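Local coordinates for alpha-/beta-galactoside alpha-2,3-sialyltransferase (Photobacterium phosphoreum, PDB 2ZWI), which probably transfers sialic acid from a CMP-linked donor to galactosides through an alpha-2,3 linkage, as a glycosyltransferase of the GT-B type, at residues R125-E128 and S129-E132; D153-I156 and E157-Y160; L184-L187 and K188-I191. One frame throughout, in Å; residues are numbered along the deposited sequence. Where two conformers were deposited one is given.

Contact 1 of 3, residues R125-E128 and S129-E132; sequences RLPE and SEQE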
# COMPACT_ATOMS: atom_id res chain seq x y z
N ARG A 125 0.14 1.28 22.20
CA ARG A 125 -0.57 1.72 23.43
C ARG A 125 -0.49 0.67 24.53
O ARG A 125 -0.70 0.99 25.72
CB ARG A 125 -2.06 2.01 23.15
CG ARG A 125 -2.38 3.10 22.10
CD ARG A 125 -1.82 4.46 22.46
NE ARG A 125 -0.45 4.58 21.97
CZ ARG A 125 0.32 5.66 22.11
NH1 ARG A 125 -0.14 6.75 22.74
NH2 ARG A 125 1.55 5.65 21.62
N LEU A 126 -0.21 -0.58 24.15
CA LEU A 126 -0.11 -1.69 25.11
C LEU A 126 1.07 -1.47 26.05
O LEU A 126 2.08 -0.92 25.64
CB LEU A 126 0.05 -3.02 24.37
CG LEU A 126 -1.18 -3.79 23.88
CD1 LEU A 126 -1.90 -3.10 22.74
CD2 LEU A 126 -0.74 -5.16 23.44
N PRO A 127 0.94 -1.89 27.32
CA PRO A 127 2.15 -1.76 28.13
C PRO A 127 3.27 -2.64 27.57
O PRO A 127 3.00 -3.65 26.92
CB PRO A 127 1.71 -2.22 29.53
CG PRO A 127 0.45 -2.99 29.33
CD PRO A 127 -0.20 -2.45 28.09
N GLU A 128 4.51 -2.23 27.79
CA GLU A 128 5.68 -2.89 27.21
C GLU A 128 5.71 -4.40 27.47
O GLU A 128 5.97 -5.19 26.57
CB GLU A 128 6.97 -2.21 27.69
CG GLU A 128 8.25 -2.89 27.25
CD GLU A 128 9.48 -2.06 27.55
OE1 GLU A 128 10.17 -2.37 28.54
OE2 GLU A 128 9.75 -1.09 26.81
N SER A 129 5.41 -4.80 28.70
CA SER A 129 5.39 -6.22 29.05
C SER A 129 4.34 -7.00 28.24
O SER A 129 4.54 -8.17 27.93
CB SER A 129 5.14 -6.39 30.54
OG SER A 129 3.82 -6.00 30.84
N GLU A 130 3.21 -6.36 27.93
CA GLU A 130 2.15 -7.01 27.15
C GLU A 130 2.55 -7.14 25.68
O GLU A 130 2.27 -8.16 25.05
CB GLU A 130 0.80 -6.29 27.30
CG GLU A 130 -0.36 -7.05 26.65
CD GLU A 130 -1.74 -6.46 26.95
OE1 GLU A 130 -2.75 -7.14 26.62
OE2 GLU A 130 -1.82 -5.34 27.50
N GLN A 131 3.20 -6.10 25.15
CA GLN A 131 3.83 -6.16 23.83
C GLN A 131 4.80 -7.33 23.71
O GLN A 131 4.70 -8.14 22.78
CB GLN A 131 4.58 -4.86 23.54
CG GLN A 131 3.69 -3.65 23.32
CD GLN A 131 4.48 -2.44 22.86
OE1 GLN A 131 5.46 -2.58 22.13
NE2 GLN A 131 4.06 -1.26 23.27
N GLU A 132 5.74 -7.42 24.66
CA GLU A 132 6.72 -8.50 24.67
C GLU A 132 6.05 -9.87 24.76
O GLU A 132 6.51 -10.83 24.13
CB GLU A 132 7.68 -8.36 25.83
CG GLU A 132 8.64 -7.20 25.71
CD GLU A 132 9.51 -7.08 26.92
OE1 GLU A 132 9.61 -8.07 27.69
OE2 GLU A 132 10.10 -6.01 27.12
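Gln131 reaches back to Leu126 where a short loop turns into helix 128-147, a worked example of side chains folding over the start of a helix. Its CG touches Leu126 CB at 3.8 Å, and its amide donates from NE2 to Leu126 O over 3.1 Å. The acceptor lies close to the amide plane, but the donor is tilted 33° out of the carbonyl plane of Leu126. The same NE2 also bonds to Pro183 O, which fixes the rotation of the amide. Pro127 occupies the N-cap position, and its carbonyl oxygen accepts Gln131 N at 3.0 Å, with a weaker bond from Glu130 N.

Glu130 takes another direction. Its chain, extended with CG anti to the backbone N (chi1 -172°), crosses the leucine at about a right angle, its CG lying 3.7 Å from Leu126 CD2 in one of two leucine conformers. The aliphatic part of Glu130 packs there, while its carboxylate reaches the proline ring carbons, with Glu130 OE2 3.4 Å from Pro127 CD.

On the far flank Glu128 and Glu132 bring two carboxylates together, OE1 of the first 3.9 Å from OE2 of the second, their planes only 21° apart. Such proximity should cost some electrostatic energy, probably offset in part by a long, weak ion pair from Glu132 to Arg189 and by the positive end of the helix dipole.

Contact 2 of 3, residues D153-I156 and E157-Y160; sequences DNSI and ENIY
Ser155 O receives Ile159 N at 3.0 Å, with a weak second bond from Asn158 N, at the N-terminus of the short helix 156-159; Ser155 is its N-cap, and an inverse gamma turn centred on Asn154 leads into it. The side chain of Asn158 reaches back past the N-cap, ND2 donating to Asp153 O over 2.8 Å, in the carbonyl plane and onto a lone pair. Asn141 holds the other end of this amide at OD1, so both ends of the buried group are engaged.

The tight side is apolar. Ile159 CG2 presses on Asn154 CB at 3.6 Å, while its other branch ends at CD1, 4.0 Å from Ile156 CD1. Ile156 runs alongside Tyr160, pointing the same way. Residues of helices 114-125 and 185-191 close round this pair, among them Phe123 and Leu187.

The other side is polar and more open, at Asp153 most of all, whose side chain touches Asn158 only through CB. Glu157, with CG wedged between its backbone N and carbonyl carbon (chi1 65°) and the chain bent at chi2, curls back over the serine hydroxyl until its CD lies 3.2 Å from Ser155 OG.

Tyr160, already past the helix, still gives its N to Ile156 O at 3.0 Å. Its hydroxyl is bonded to Asp111, and at the ring's edge, in its plane, Ile156 CD1 sits 3.7 Å from Tyr160 CE2.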
# COMPACT_ATOMS: atom_id res chain seq x y z
N ASP A 153 -4.34 -15.47 12.78
CA ASP A 153 -4.80 -14.16 13.25
C ASP A 153 -3.83 -13.08 12.77
O ASP A 153 -2.65 -13.11 13.11
CB ASP A 153 -4.89 -14.14 14.78
CG ASP A 153 -5.48 -12.84 15.31
OD1 ASP A 153 -5.15 -12.46 16.45
OD2 ASP A 153 -6.28 -12.20 14.57
N ASN A 154 -4.32 -12.14 11.96
CA ASN A 154 -3.44 -11.12 11.39
C ASN A 154 -3.16 -9.93 12.34
O ASN A 154 -3.25 -8.76 11.97
CB ASN A 154 -3.89 -10.69 9.99
CG ASN A 154 -5.22 -9.97 9.98
OD1 ASN A 154 -5.93 -9.90 10.98
ND2 ASN A 154 -5.55 -9.39 8.84
N SER A 155 -2.83 -10.27 13.58
CA SER A 155 -2.44 -9.28 14.58
C SER A 155 -1.05 -8.74 14.22
O SER A 155 -0.32 -9.36 13.44
CB SER A 155 -2.41 -9.94 15.95
OG SER A 155 -1.47 -11.00 15.95
N ILE A 156 -0.68 -7.60 14.79
CA ILE A 156 0.62 -6.98 14.53
C ILE A 156 1.80 -7.91 14.78
O ILE A 156 2.69 -8.05 13.93
CB ILE A 156 0.80 -5.66 15.35
CG1 ILE A 156 0.20 -4.49 14.58
CG2 ILE A 156 2.29 -5.39 15.68
CD1 ILE A 156 0.57 -4.43 13.07
N GLU A 157 1.80 -8.57 15.94
CA GLU A 157 2.90 -9.46 16.32
C GLU A 157 3.08 -10.64 15.35
O GLU A 157 4.20 -11.12 15.16
CB GLU A 157 2.74 -9.92 17.78
CG GLU A 157 1.51 -10.81 18.09
CD GLU A 157 0.26 -10.03 18.48
OE1 GLU A 157 0.14 -8.81 18.19
OE2 GLU A 157 -0.64 -10.65 19.08
N ASN A 158 1.98 -11.08 14.73
CA ASN A 158 2.01 -12.20 13.78
C ASN A 158 2.44 -11.79 12.39
O ASN A 158 3.38 -12.37 11.84
CB ASN A 158 0.63 -12.88 13.71
CG ASN A 158 0.34 -13.73 14.94
OD1 ASN A 158 1.20 -13.93 15.79
ND2 ASN A 158 -0.89 -14.24 15.04
N ILE A 159 1.77 -10.79 11.83
CA ILE A 159 2.08 -10.33 10.47
C ILE A 159 3.49 -9.76 10.36
O ILE A 159 4.14 -9.95 9.34
CB ILE A 159 0.99 -9.39 9.89
CG1 ILE A 159 0.97 -8.03 10.61
CG2 ILE A 159 -0.38 -10.06 9.97
CD1 ILE A 159 -0.07 -7.05 10.06
N TYR A 160 3.98 -9.11 11.42
CA TYR A 160 5.38 -8.65 11.44
C TYR A 160 6.36 -9.64 12.10
O TYR A 160 7.49 -9.27 12.44
CB TYR A 160 5.50 -7.24 12.05
CG TYR A 160 4.97 -6.13 11.16
CD1 TYR A 160 5.64 -5.78 9.99
CD2 TYR A 160 3.82 -5.43 11.49
CE1 TYR A 160 5.16 -4.75 9.15
CE2 TYR A 160 3.34 -4.39 10.68
CZ TYR A 160 4.02 -4.06 9.51
OH TYR A 160 3.55 -3.05 8.69

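Contact 3 of 3, residues L184-L187 and K188-I191; sequences LTSL and KRVI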
# COMPACT_ATOMS: atom_id res chain seq x y z
N LEU A 184 7.53 1.38 20.44
CA LEU A 184 7.51 0.16 19.64
C LEU A 184 8.85 -0.60 19.68
O LEU A 184 9.12 -1.44 18.82
CB LEU A 184 7.10 0.48 18.21
CG LEU A 184 5.63 0.82 17.94
CD1 LEU A 184 5.44 1.37 16.52
CD2 LEU A 184 4.72 -0.39 18.18
N THR A 185 9.64 -0.31 20.71
CA THR A 185 10.95 -0.96 20.91
C THR A 185 10.84 -2.48 20.83
O THR A 185 11.65 -3.13 20.16
CB THR A 185 11.60 -0.52 22.27
OG1 THR A 185 11.78 0.89 22.26
CG2 THR A 185 12.97 -1.18 22.47
N SER A 186 9.82 -3.04 21.48
CA SER A 186 9.61 -4.49 21.50
C SER A 186 9.54 -5.12 20.10
O SER A 186 10.16 -6.16 19.85
CB SER A 186 8.34 -4.83 22.27
OG SER A 186 8.48 -4.42 23.62
N LEU A 187 8.80 -4.48 19.20
CA LEU A 187 8.65 -4.96 17.81
C LEU A 187 9.88 -4.65 16.96
O LEU A 187 10.28 -5.47 16.12
CB LEU A 187 7.39 -4.37 17.16
CG LEU A 187 7.02 -4.84 15.75
CD1 LEU A 187 6.89 -6.36 15.65
CD2 LEU A 187 5.73 -4.16 15.31
N LYS A 188 10.46 -3.47 17.18
CA LYS A 188 11.67 -3.04 16.46
C LYS A 188 12.78 -4.09 16.61
O LYS A 188 13.44 -4.44 15.62
CB LYS A 188 12.13 -1.66 16.96
CG LYS A 188 13.44 -1.12 16.37
CD LYS A 188 13.37 -0.94 14.85
CE LYS A 188 14.57 -0.14 14.34
NZ LYS A 188 14.56 0.03 12.86
N ARG A 189 12.96 -4.60 17.82
CA ARG A 189 13.97 -5.62 18.09
C ARG A 189 13.80 -6.86 17.23
O ARG A 189 14.77 -7.49 16.86
CB ARG A 189 13.98 -6.04 19.55
CG ARG A 189 14.99 -5.29 20.40
CD ARG A 189 15.22 -6.00 21.74
NE ARG A 189 13.94 -6.39 22.33
CZ ARG A 189 13.27 -5.64 23.20
NH1 ARG A 189 13.77 -4.48 23.62
NH2 ARG A 189 12.12 -6.08 23.67
N VAL A 190 12.55 -7.23 16.96
CA VAL A 190 12.25 -8.38 16.11
C VAL A 190 12.68 -8.14 14.65
O VAL A 190 13.32 -9.00 14.03
CB VAL A 190 10.76 -8.77 16.20
CG1 VAL A 190 10.47 -10.00 15.37
CG2 VAL A 190 10.35 -8.99 17.67
N ILE A 191 12.37 -6.95 14.12
CA ILE A 191 12.53 -6.71 12.69
C ILE A 191 13.55 -5.65 12.23
O ILE A 191 13.60 -5.32 11.05
CB ILE A 191 11.14 -6.43 12.02
CG1 ILE A 191 10.41 -5.29 12.75
CG2 ILE A 191 10.31 -7.71 11.99
CD1 ILE A 191 9.01 -4.97 12.18
O HOH W 1 10.84 -4.62 25.15
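Leu187 O is gripped by two backbone N-H groups one turn further on: Ile191 N at 3.2 Å, lying in the carbonyl plane, and Val190 N, whose bond is weak. Three residues earlier, Leu184 at the N-cap gives the straighter bond, its O accepting Lys188 N at 2.9 Å.

Side chains sort themselves on two flanks of this helix. On the buried one Leu187 and Ile191 meet obliquely, CG of the former 4.1 Å from CD1 of the latter, and Phe178 touches both. Helix 185-191 is the helical link of a beta-alpha-beta unit between strands 168-172 and 195-197.

On the exposed flank Arg189 folds back along its own helix. A bend at chi3 (-46°) lays the guanidinium over the first turn, where Thr185 O lies 4.2 Å from its plane, beneath its centre. Its NH1 comes 3.6 Å from Thr185 CG2, and NH2 lies 3.7 Å from Ser186 CA. A water bonded to Ser186 OG also lies by Arg189 NH2, but too close to trust, so a bridge through it is doubtful.

A cation set flat above a carbonyl already bonded to Arg189 N should feel mild attraction from that oxygen.

Overall arrangement
Following the chain from the N terminus, contact 1 turns the end of helix 114-125 into helix 128-147, contact 2 starts helix 156-159 after that long helix, and contact 3 spans the helix of the crossover between strands 168-172 and 195-197. Each is local, so none closes a long loop, and the three run in series without nesting or crossing. In space contact 3 touches both others: Ser186 packs against Gln131 and Glu132 of contact 1, while Leu187 lies against Ile156 and Tyr160 of contact 2, and Ile191 against Tyr160. Contacts 1 and 2 do not touch, their nearest atoms being about 6 Å apart. Together they join helices flanking the seven-stranded parallel sheet.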